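Local coordinates for protein 3-hydroxyisobutyrate dehydrogenase (Thermus thermophilus, PDB 2CVZ) that probably catalyses the NADP-dependent oxidation of 3-hydroxyisobutyrate, a step of valine catabolism, as a Rossmann-type dehydrogenase with bound NADPH, at residues T26-W29 with K35-R38; G108-D113 with E136-R141; E198-S203 with N208-L213. One frame throughout, in Å; residues are numbered along the deposited sequence.

Interaction 1: residues T26-W29 with K35-R38; sequences TLVW and KALR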
# COMPACT_ATOMS: atom_id res chain seq x y z
N THR C 26 -32.52 15.21 -33.65
CA THR C 26 -32.19 14.25 -32.60
C THR C 26 -33.35 13.72 -31.77
O THR C 26 -34.17 14.49 -31.27
CB THR C 26 -31.15 14.85 -31.63
OG1 THR C 26 -30.00 15.28 -32.37
CG2 THR C 26 -30.72 13.83 -30.59
N LEU C 27 -33.40 12.40 -31.63
CA LEU C 27 -34.43 11.75 -30.82
C LEU C 27 -33.78 11.42 -29.48
O LEU C 27 -32.63 10.98 -29.44
CB LEU C 27 -34.90 10.46 -31.49
CG LEU C 27 -35.43 10.51 -32.92
CD1 LEU C 27 -35.96 9.14 -33.30
CD2 LEU C 27 -36.53 11.56 -33.04
N VAL C 28 -34.50 11.65 -28.39
CA VAL C 28 -33.94 11.34 -27.08
C VAL C 28 -34.91 10.53 -26.23
O VAL C 28 -36.13 10.66 -26.35
CB VAL C 28 -33.54 12.61 -26.29
CG1 VAL C 28 -32.40 13.32 -27.00
CG2 VAL C 28 -34.74 13.55 -26.16
N TRP C 29 -34.35 9.68 -25.37
CA TRP C 29 -35.14 8.86 -24.47
C TRP C 29 -34.40 8.74 -23.15
O TRP C 29 -33.16 8.69 -23.12
CB TRP C 29 -35.36 7.46 -25.04
CG TRP C 29 -36.11 6.57 -24.09
CD1 TRP C 29 -37.46 6.45 -23.97
CD2 TRP C 29 -35.54 5.70 -23.10
NE1 TRP C 29 -37.78 5.56 -22.96
CE2 TRP C 29 -36.61 5.09 -22.41
CE3 TRP C 29 -34.23 5.37 -22.72
CZ2 TRP C 29 -36.42 4.17 -21.37
CZ3 TRP C 29 -34.03 4.46 -21.69
CH2 TRP C 29 -35.12 3.87 -21.02
N LYS C 35 -37.28 13.91 -17.91
CA LYS C 35 -35.97 14.42 -18.31
C LYS C 35 -35.91 14.58 -19.83
O LYS C 35 -35.30 15.52 -20.35
CB LYS C 35 -34.87 13.46 -17.85
CG LYS C 35 -33.46 13.98 -17.99
CD LYS C 35 -33.02 14.75 -16.75
CE LYS C 35 -32.94 13.84 -15.54
NZ LYS C 35 -32.35 14.53 -14.35
N ALA C 36 -36.52 13.64 -20.54
CA ALA C 36 -36.55 13.69 -22.00
C ALA C 36 -37.41 14.87 -22.46
O ALA C 36 -37.02 15.61 -23.35
CB ALA C 36 -37.10 12.38 -22.56
N LEU C 37 -38.56 15.03 -21.82
CA LEU C 37 -39.47 16.13 -22.17
C LEU C 37 -38.79 17.47 -21.96
O LEU C 37 -38.90 18.37 -22.80
CB LEU C 37 -40.74 16.07 -21.31
CG LEU C 37 -41.70 14.90 -21.55
CD1 LEU C 37 -42.89 15.04 -20.62
CD2 LEU C 37 -42.15 14.88 -23.00
N ARG C 38 -38.09 17.62 -20.84
CA ARG C 38 -37.39 18.85 -20.52
C ARG C 38 -36.30 19.13 -21.56
O ARG C 38 -36.06 20.26 -21.95
CB ARG C 38 -36.77 18.71 -19.13
CG ARG C 38 -35.84 19.87 -18.79
CD ARG C 38 -35.54 19.95 -17.29
NE ARG C 38 -34.15 20.33 -17.05
CZ ARG C 38 -33.36 19.44 -16.42
NH1 ARG C 38 -33.86 18.28 -16.03
NH2 ARG C 38 -32.08 19.74 -16.18

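Interaction 2: residues G108-D113 with E136-R141; sequences GVTYLD and EEAVER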
# COMPACT_ATOMS: atom_id res chain seq x y z
N GLY C 108 -26.60 -6.16 -38.01
CA GLY C 108 -25.96 -5.24 -38.93
C GLY C 108 -25.62 -3.92 -38.28
O GLY C 108 -25.39 -2.92 -38.97
N VAL C 109 -25.58 -3.90 -36.95
CA VAL C 109 -25.26 -2.70 -36.19
C VAL C 109 -23.80 -2.72 -35.76
O VAL C 109 -23.31 -3.72 -35.24
CB VAL C 109 -26.15 -2.57 -34.94
CG1 VAL C 109 -25.73 -1.36 -34.12
CG2 VAL C 109 -27.61 -2.46 -35.35
N THR C 110 -23.10 -1.60 -35.97
CA THR C 110 -21.69 -1.50 -35.61
C THR C 110 -21.49 -0.74 -34.30
O THR C 110 -21.77 0.46 -34.22
CB THR C 110 -20.89 -0.81 -36.72
OG1 THR C 110 -21.03 -1.56 -37.93
CG2 THR C 110 -19.42 -0.73 -36.34
N TYR C 111 -21.00 -1.46 -33.29
CA TYR C 111 -20.75 -0.88 -31.98
C TYR C 111 -19.35 -0.29 -31.90
O TYR C 111 -18.39 -0.83 -32.46
CB TYR C 111 -20.89 -1.96 -30.90
CG TYR C 111 -20.54 -1.50 -29.49
CD1 TYR C 111 -21.53 -1.03 -28.62
CD2 TYR C 111 -19.22 -1.54 -29.03
CE1 TYR C 111 -21.22 -0.63 -27.32
CE2 TYR C 111 -18.90 -1.13 -27.73
CZ TYR C 111 -19.90 -0.68 -26.88
OH TYR C 111 -19.59 -0.30 -25.60
N LEU C 112 -19.24 0.82 -31.18
CA LEU C 112 -17.96 1.49 -30.97
C LEU C 112 -17.95 2.00 -29.55
O LEU C 112 -18.91 2.63 -29.11
CB LEU C 112 -17.82 2.69 -31.92
CG LEU C 112 -17.73 2.44 -33.42
CD1 LEU C 112 -17.68 3.76 -34.15
CD2 LEU C 112 -16.50 1.61 -33.73
N ASP C 113 -16.90 1.69 -28.79
CA ASP C 113 -16.85 2.23 -27.44
C ASP C 113 -16.29 3.63 -27.58
O ASP C 113 -15.25 3.83 -28.22
CB ASP C 113 -16.01 1.38 -26.47
CG ASP C 113 -14.77 0.77 -27.09
OD1 ASP C 113 -13.73 0.72 -26.40
OD2 ASP C 113 -14.82 0.32 -28.26
N GLU C 136 -11.73 1.08 -38.20
CA GLU C 136 -11.32 2.36 -38.76
C GLU C 136 -12.41 2.98 -39.63
O GLU C 136 -12.63 4.19 -39.59
CB GLU C 136 -10.06 2.18 -39.61
CG GLU C 136 -8.94 1.43 -38.91
CD GLU C 136 -7.69 1.36 -39.75
OE1 GLU C 136 -7.77 0.90 -40.91
OE2 GLU C 136 -6.61 1.76 -39.25
N GLU C 137 -13.09 2.14 -40.40
CA GLU C 137 -14.15 2.60 -41.29
C GLU C 137 -15.31 3.22 -40.51
O GLU C 137 -15.81 4.28 -40.87
CB GLU C 137 -14.66 1.43 -42.14
CG GLU C 137 -13.61 0.84 -43.07
CD GLU C 137 -12.54 0.03 -42.35
OE1 GLU C 137 -11.50 -0.26 -42.97
OE2 GLU C 137 -12.74 -0.31 -41.16
N ALA C 138 -15.72 2.55 -39.44
CA ALA C 138 -16.81 3.05 -38.61
C ALA C 138 -16.40 4.35 -37.93
O ALA C 138 -17.18 5.30 -37.86
CB ALA C 138 -17.20 2.01 -37.56
N VAL C 139 -15.17 4.39 -37.42
CA VAL C 139 -14.67 5.59 -36.75
C VAL C 139 -14.77 6.81 -37.66
O VAL C 139 -15.25 7.87 -37.25
CB VAL C 139 -13.20 5.41 -36.31
CG1 VAL C 139 -12.64 6.74 -35.82
CG2 VAL C 139 -13.11 4.36 -35.21
N GLU C 140 -14.32 6.66 -38.90
CA GLU C 140 -14.37 7.76 -39.86
C GLU C 140 -15.80 8.20 -40.13
O GLU C 140 -16.07 9.38 -40.36
CB GLU C 140 -13.70 7.35 -41.17
CG GLU C 140 -13.64 8.45 -42.21
CD GLU C 140 -12.97 8.01 -43.50
OE1 GLU C 140 -13.50 7.10 -44.17
OE2 GLU C 140 -11.90 8.56 -43.84
N ARG C 141 -16.73 7.25 -40.09
CA ARG C 141 -18.14 7.52 -40.35
C ARG C 141 -18.82 8.27 -39.20
O ARG C 141 -19.71 9.08 -39.42
CB ARG C 141 -18.88 6.21 -40.61
CG ARG C 141 -20.33 6.36 -41.04
CD ARG C 141 -20.44 6.72 -42.52
NE ARG C 141 -21.83 6.66 -42.99
CZ ARG C 141 -22.78 7.50 -42.60
NH1 ARG C 141 -22.52 8.48 -41.74
NH2 ARG C 141 -24.02 7.36 -43.08

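Interaction 3: residues E198-S203 with N208-L213; sequences EVINAS and NATENL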
# COMPACT_ATOMS: atom_id res chain seq x y z
N GLU C 198 -0.98 27.01 -5.16
CA GLU C 198 -0.48 27.97 -6.13
C GLU C 198 0.92 27.53 -6.55
O GLU C 198 1.27 27.55 -7.72
CB GLU C 198 -0.42 29.38 -5.54
CG GLU C 198 -0.26 30.48 -6.59
CD GLU C 198 -0.03 31.85 -5.99
OE1 GLU C 198 -0.58 32.13 -4.90
OE2 GLU C 198 0.68 32.66 -6.62
N VAL C 199 1.73 27.13 -5.57
CA VAL C 199 3.09 26.68 -5.84
C VAL C 199 3.09 25.37 -6.61
O VAL C 199 3.75 25.25 -7.65
CB VAL C 199 3.89 26.50 -4.52
CG1 VAL C 199 5.27 25.92 -4.83
CG2 VAL C 199 4.04 27.84 -3.81
N ILE C 200 2.35 24.39 -6.12
CA ILE C 200 2.27 23.09 -6.78
C ILE C 200 1.81 23.21 -8.23
O ILE C 200 2.35 22.55 -9.11
CB ILE C 200 1.32 22.13 -6.02
CG1 ILE C 200 1.91 21.82 -4.65
CG2 ILE C 200 1.11 20.85 -6.82
CD1 ILE C 200 0.94 21.11 -3.71
N ASN C 201 0.80 24.05 -8.47
CA ASN C 201 0.29 24.21 -9.82
C ASN C 201 1.25 24.96 -10.74
O ASN C 201 1.01 25.08 -11.94
CB ASN C 201 -1.08 24.89 -9.78
CG ASN C 201 -2.17 23.95 -9.29
OD1 ASN C 201 -2.17 22.77 -9.64
ND2 ASN C 201 -3.09 24.46 -8.48
N ALA C 202 2.35 25.44 -10.18
CA ALA C 202 3.37 26.14 -10.96
C ALA C 202 4.63 25.26 -10.97
O ALA C 202 5.67 25.64 -11.51
CB ALA C 202 3.68 27.50 -10.34
N SER C 203 4.51 24.08 -10.37
CA SER C 203 5.64 23.16 -10.27
C SER C 203 5.40 21.77 -10.86
O SER C 203 4.35 21.51 -11.44
CB SER C 203 6.07 23.04 -8.81
OG SER C 203 6.31 24.33 -8.27
N ASN C 208 -4.24 17.69 -13.23
CA ASN C 208 -5.57 18.24 -13.45
C ASN C 208 -6.30 18.30 -12.11
O ASN C 208 -7.11 19.19 -11.87
CB ASN C 208 -6.35 17.36 -14.43
CG ASN C 208 -7.84 17.65 -14.41
OD1 ASN C 208 -8.28 18.76 -14.74
ND2 ASN C 208 -8.63 16.67 -14.01
N ALA C 209 -6.00 17.34 -11.23
CA ALA C 209 -6.63 17.29 -9.91
C ALA C 209 -6.30 18.51 -9.06
O ALA C 209 -7.18 19.10 -8.44
CB ALA C 209 -6.22 16.02 -9.18
N THR C 210 -5.02 18.90 -9.02
CA THR C 210 -4.62 20.05 -8.23
C THR C 210 -4.96 21.37 -8.92
O THR C 210 -5.17 22.39 -8.26
CB THR C 210 -3.10 20.05 -7.93
OG1 THR C 210 -2.36 20.15 -9.16
CG2 THR C 210 -2.70 18.78 -7.20
N GLU C 211 -5.04 21.34 -10.24
CA GLU C 211 -5.32 22.55 -11.01
C GLU C 211 -6.80 22.90 -11.14
O GLU C 211 -7.18 24.06 -10.95
CB GLU C 211 -4.75 22.43 -12.43
CG GLU C 211 -3.27 22.15 -12.53
CD GLU C 211 -2.82 21.93 -13.96
OE1 GLU C 211 -3.35 21.00 -14.62
OE2 GLU C 211 -1.93 22.67 -14.44
N ASN C 212 -7.63 21.91 -11.44
CA ASN C 212 -9.04 22.16 -11.68
C ASN C 212 -10.10 21.51 -10.80
O ASN C 212 -11.30 21.70 -11.06
CB ASN C 212 -9.35 21.82 -13.14
CG ASN C 212 -8.34 22.41 -14.10
OD1 ASN C 212 -8.12 23.62 -14.11
ND2 ASN C 212 -7.71 21.57 -14.91
N LEU C 213 -9.70 20.76 -9.79
CA LEU C 213 -10.68 20.12 -8.92
C LEU C 213 -10.60 20.54 -7.46
O LEU C 213 -11.59 21.00 -6.89
CB LEU C 213 -10.56 18.59 -9.01
CG LEU C 213 -10.91 17.93 -10.35
CD1 LEU C 213 -10.71 16.42 -10.24
CD2 LEU C 213 -12.35 18.24 -10.71
O HOH W 1 -1.14 25.24 -13.60

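Interaction 1: residues T26-W29 with K35-R38
The backbone of Val28, whose side chain packs on Ala36, is hydrogen-bonded to both Glu46 and Val48, which ties 26-29 to strand 46-47 and the residue after it. Between 26-29 and 35-38 themselves the contact is apolar and small. Val28 brings one branch to the helix: CG2 lies 4.2 Å from the carbonyl oxygen of Ala36 (atom O), and the same CG2 is 4.5 Å from Ala36 CB. Chi1 of -66° turns CG1 anti to the carbonyl carbon, which leaves CG2 between that carbon and the backbone N, facing the helix. Ala36 answers with its CB directed at the strand, and it also meets the main chain of Trp29: Ala36 CB lies 4.5 Å from Trp29 CA. The small alanine side chain is consistent with the close approach of the backbones, the CA atoms of Trp29 and Ala36 being 5.6 Å apart. The indole of Trp29 departs from the helix, CG anti to the backbone N (chi1 177°), and comes within about 4 Å of the bound NADPH. The pair thus belongs to the beta-alpha-beta unit formed by strand 26-29, helix 34-43 and strand 46-47: Ala36 also rests on Ala47, and Trp29 leans on Ile7 of strand 4-7.

Interaction 2: residues G108-D113 with E136-R141
A single methyl, Ala138 CB, carries most of the helix side of the contact, set against Thr110 and Leu112 where helix and strand run almost at right angles. The N-to-C directions of 110-113 and 136-141 differ by 78°, and the axes approach to 9.4 Å. From the strand, the methyl branch of Thr110 reaches the alanine, with CG2 3.7 Å from Ala138 CB; its chi1 of -59° places CG2 anti to the backbone N and leaves OG1 beside that N. Leu112 closes on the same methyl with its forked end, CD1 and CD2 each lying 3.9 Å from Ala138 CB. Leu112 CD1 also lies over the backbone there, 4.2 Å from Val139 N. Alternation along the strand explains the choice of residues: Thr110 and Leu112 face this helix, whereas Tyr111 points away and packs on helix 94-105, its OH hydrogen-bonded to Asp88 and His162. Helix 136-142 also touches strand 85-88 through Ala138 on Tyr85 and strand 149-156 through Val139 on His154. Such a two-sided covering of a sheet is characteristic of the alpha/beta architecture of the Rossmann-type dinucleotide-binding domain, here in the part where strand 128-133 runs antiparallel to 110-117.

Interaction 3: residues E198-S203 with N208-L213
Two consecutive helices, 193-200 and 208-212, are tied together near the C-terminal end of the first, where a type I beta turn runs from Ile200 to Ser203, and the side-chain amide of Asn201 reaches across. Asn201 ND2 donates to the backbone O of Thr210 at 2.9 Å, with an N-H...O angle of 154°. The acceptor lies close to the amide plane, but the donor stands well above the plane of the Thr210 carbonyl, 58° out of it. At the other end of the amide, Asn201 OD1 is 2.7 Å from Thr210 OG1, a hydroxyl whose oxygen also accepts a hydrogen bond from Ser207 N. The chi1 of 63° at Thr210 sets OG1 between its backbone N and carbonyl carbon, on the side from which Asn201 approaches. Glu211 fills in beside the amide, its CG 3.2 Å from Asn201 OD1. A water joins the segments a second time, donating to Asn201 O at 2.7 Å and to Glu211 OE2 at 2.8 Å. Nearby, Ser203 OG bonds to Val199 O and to Ser117 of the second subunit, while Asn208 ND2 reaches Ser204 O of that subunit. With ND2 bonded to Thr210 O and OD1 close to Thr210 OG1, whose proton may have another acceptor, the rotation of the amide is probably restrained; the contact is mainly polar, and amide and water probably help hold the helices together.

How the interactions relate
Interactions 1 and 2 both press a helix onto the same sheet of the dinucleotide-binding domain, and both are buried and apolar, with an alanine as the helix's point of contact. They are nonetheless separate, with their nearest atoms about 14 Å apart: 26-29 and 35-38 belong to one beta-alpha-beta unit beside the cofactor, whereas the helix in interaction 2 follows strand 128-133, which is antiparallel to 110-117. Interaction 3 lies on the other side of the chain's centre, about 38 Å from each of the others between centres. It joins helix to helix, is only partly buried, and relies on side-chain amide, hydroxyl and water bonds next to the second subunit, instead of methyl packing.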